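Local coordinates for protein oxygen-independent coproporphyrinogen III oxidase (Escherichia coli, PDB 1OLT) that catalyses the oxygen-independent oxidative decarboxylation of two propionate groups of coproporphyrinogen III, giving protoporphyrinogen IX in heme biosynthesis with a [4Fe-4S] cluster and S-adenosylmethionine, at residues 324-329 against 344-349. Sequence-based numbering, arbitrary orientation.
Sequences MGVSAI and KQYYQQ. With SAM (S-adenosylmethionine), chain D.
Gly325 meets the ring of Tyr346 with bare backbone: its C lies 3.5 Å from Tyr346 CE1, and its CA 3.6 Å from Tyr346 OH. Glycine suits the place because its positive phi (96°) would press a side chain against the preceding carbonyl oxygen. Glu92 OE1 receives hydrogen bonds from both Gly325 N and Tyr346 OH, so one carboxylate of helix 80-96 ties the phenol to the loop. Val326 follows over the ring, its N 3.7 Å from Tyr346 CE1 and above one face, displaced toward the rim. Its branched apolar side chain suits this buried spot: CG2 reaches Tyr346 CB at 4.1 Å, and the side chain also touches His58 and Pro60 of strand 53-62. The tyrosine extends CG anti to its own backbone N (chi1 170°), which carries the flat ring away from helix 343-353 and against the loop. Ser327 takes the left-handed third corner of the turn (phi 72°), a position glycine favours, and its short hydroxyl donates back to Val326 O at 2.7 Å. Ala328 N closes the turn on Gly325 O at 3.1 Å. Ile329 N then donates to N1 of S-adenosylmethionine at 2.8 Å, and N6 of the same ligand donates to Ile329 O, both nearly straight, while the isoleucine side chain packs beside N1. A type II beta turn, packed on a helix tyrosine, thus leads into the adenine-binding strand of a radical SAM active site.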
loop_
_atom_site.group_PDB
_atom_site.type_symbol
_atom_site.label_atom_id
_atom_site.label_comp_id
_atom_site.label_asym_id
_atom_site.label_seq_id
_atom_site.Cartn_x
_atom_site.Cartn_y
_atom_site.Cartn_z
ATOM N N MET A 324 -8.349 10.716 5.073
ATOM C CA MET A 324 -8.365 11.834 6.063
ATOM C C MET A 324 -6.981 11.963 6.670
ATOM O O MET A 324 -6.245 10.974 6.768
ATOM C CB MET A 324 -9.365 11.534 7.169
ATOM C CG MET A 324 -10.849 11.655 6.791
ATOM S SD MET A 324 -11.890 10.542 7.827
ATOM C CE MET A 324 -11.736 9.031 6.891
ATOM N N GLY A 325 -6.605 13.173 7.068
ATOM C CA GLY A 325 -5.323 13.452 7.676
ATOM C C GLY A 325 -4.273 13.963 6.660
ATOM O O GLY A 325 -4.498 14.023 5.430
ATOM N N VAL A 326 -3.157 14.404 7.181
ATOM C CA VAL A 326 -2.117 14.990 6.371
ATOM C C VAL A 326 -1.629 13.967 5.304
ATOM O O VAL A 326 -1.388 12.826 5.625
ATOM C CB VAL A 326 -0.911 15.499 7.293
ATOM C CG1 VAL A 326 -0.148 14.356 7.940
ATOM C CG2 VAL A 326 0.029 16.302 6.489
ATOM N N SER A 327 -1.519 14.415 4.047
ATOM C CA SER A 327 -1.116 13.658 2.870
ATOM C C SER A 327 -2.129 12.646 2.350
ATOM O O SER A 327 -1.887 12.075 1.302
ATOM C CB SER A 327 0.222 12.953 3.047
ATOM O OG SER A 327 0.112 11.701 3.743
ATOM N N ALA A 328 -3.272 12.478 3.030
ATOM C CA ALA A 328 -4.200 11.422 2.676
ATOM C C ALA A 328 -4.793 11.602 1.308
ATOM O O ALA A 328 -5.264 12.670 0.948
ATOM C CB ALA A 328 -5.274 11.240 3.706
ATOM N N ILE A 329 -4.734 10.516 0.544
ATOM C CA ILE A 329 -5.384 10.401 -0.780
ATOM C C ILE A 329 -6.738 9.721 -0.757
ATOM O O ILE A 329 -6.915 8.690 -0.115
ATOM C CB ILE A 329 -4.462 9.680 -1.778
ATOM C CG1 ILE A 329 -3.177 10.486 -1.955
ATOM C CG2 ILE A 329 -5.088 9.637 -3.168
ATOM C CD1 ILE A 329 -1.970 9.660 -2.578
ATOM N N LYS A 344 1.645 21.914 8.757
ATOM C CA LYS A 344 1.244 23.252 9.083
ATOM C C LYS A 344 0.166 23.709 8.092
ATOM O O LYS A 344 -0.802 24.373 8.488
ATOM C CB LYS A 344 2.420 24.217 9.019
ATOM C CG LYS A 344 2.031 25.660 9.260
ATOM C CD LYS A 344 3.337 26.527 9.138
ATOM C CE LYS A 344 3.063 28.032 9.310
ATOM N NZ LYS A 344 3.578 28.490 10.685
ATOM N N GLN A 345 0.182 23.277 6.849
ATOM C CA GLN A 345 -0.915 23.815 5.911
ATOM C C GLN A 345 -2.161 22.855 6.044
ATOM O O GLN A 345 -3.293 23.303 5.819
ATOM C CB GLN A 345 -0.494 23.952 4.360
ATOM C CG GLN A 345 0.825 24.859 4.122
ATOM C CD GLN A 345 0.526 26.263 4.406
ATOM O OE1 GLN A 345 1.222 26.907 5.201
ATOM N NE2 GLN A 345 -0.538 26.768 3.796
ATOM N N TYR A 346 -1.950 21.566 6.376
ATOM C CA TYR A 346 -3.090 20.772 6.721
ATOM C C TYR A 346 -3.876 21.457 7.876
ATOM O O TYR A 346 -5.052 21.680 7.770
ATOM C CB TYR A 346 -2.601 19.347 7.100
ATOM C CG TYR A 346 -3.699 18.489 7.702
ATOM C CD1 TYR A 346 -4.624 17.832 6.895
ATOM C CD2 TYR A 346 -3.829 18.336 9.059
ATOM C CE1 TYR A 346 -5.662 17.088 7.451
ATOM C CE2 TYR A 346 -4.881 17.604 9.614
ATOM C CZ TYR A 346 -5.783 16.979 8.810
ATOM O OH TYR A 346 -6.815 16.241 9.357
ATOM N N TYR A 347 -3.196 21.829 8.952
ATOM C CA TYR A 347 -3.841 22.455 10.090
ATOM C C TYR A 347 -4.506 23.745 9.729
ATOM O O TYR A 347 -5.669 23.972 10.068
ATOM C CB TYR A 347 -2.836 22.740 11.207
ATOM C CG TYR A 347 -2.384 21.566 12.020
ATOM C CD1 TYR A 347 -3.198 20.475 12.225
ATOM C CD2 TYR A 347 -1.176 21.587 12.662
ATOM C CE1 TYR A 347 -2.797 19.418 13.008
ATOM C CE2 TYR A 347 -0.730 20.476 13.469
ATOM C CZ TYR A 347 -1.548 19.433 13.644
ATOM O OH TYR A 347 -1.219 18.380 14.415
ATOM N N GLN A 348 -3.792 24.592 9.024
ATOM C CA GLN A 348 -4.309 25.887 8.644
ATOM C C GLN A 348 -5.550 25.774 7.759
ATOM O O GLN A 348 -6.543 26.489 7.977
ATOM C CB GLN A 348 -3.217 26.756 7.981
ATOM C CG GLN A 348 -3.637 28.198 7.755
ATOM C CD GLN A 348 -2.506 29.052 7.104
ATOM O OE1 GLN A 348 -1.341 28.977 7.526
ATOM N NE2 GLN A 348 -2.852 29.835 6.098
ATOM N N GLN A 349 -5.532 24.877 6.781
ATOM C CA GLN A 349 -6.719 24.773 5.925
ATOM C C GLN A 349 -7.897 24.105 6.651
ATOM O O GLN A 349 -9.045 24.511 6.488
ATOM C CB GLN A 349 -6.377 24.060 4.610
ATOM C CG GLN A 349 -7.430 24.307 3.530
ATOM C CD GLN A 349 -7.129 23.548 2.215
ATOM O OE1 GLN A 349 -6.016 23.575 1.769
ATOM N NE2 GLN A 349 -8.146 22.920 1.604
HETATM N N SAM D . 4.846 3.605 0.236
HETATM C CA SAM D . 5.838 2.607 0.678
HETATM C C SAM D . 7.009 2.482 -0.319
HETATM O O SAM D . 8.201 2.673 -0.009
HETATM O OXT SAM D . 6.850 2.195 -1.524
HETATM C CB SAM D . 5.149 1.238 0.926
HETATM C CG SAM D . 4.144 1.189 2.121
HETATM S SD SAM D . 2.386 1.110 1.640
HETATM C CE SAM D . 2.039 -0.681 1.774
HETATM C "C5'" SAM D . 1.323 1.725 3.001
HETATM C "C4'" SAM D . 1.582 3.193 3.300
HETATM O "O4'" SAM D . 1.143 3.918 2.162
HETATM C "C3'" SAM D . 0.774 3.758 4.473
HETATM O "O3'" SAM D . 1.329 3.381 5.720
HETATM C "C2'" SAM D . 0.801 5.218 4.115
HETATM O "O2'" SAM D . 2.068 5.755 4.384
HETATM C "C1'" SAM D . 0.591 5.177 2.591
HETATM N N9 SAM D . -0.813 5.211 2.218
HETATM C C8 SAM D . -1.673 4.172 2.149
HETATM N N7 SAM D . -2.921 4.658 1.775
HETATM C C5 SAM D . -2.832 5.953 1.617
HETATM C C6 SAM D . -3.748 6.907 1.271
HETATM N N6 SAM D . -5.005 6.636 0.962
HETATM N N1 SAM D . -3.314 8.182 1.224
HETATM C C2 SAM D . -2.042 8.510 1.506
HETATM N N3 SAM D . -1.139 7.591 1.871
HETATM C C4 SAM D . -1.532 6.326 1.915
#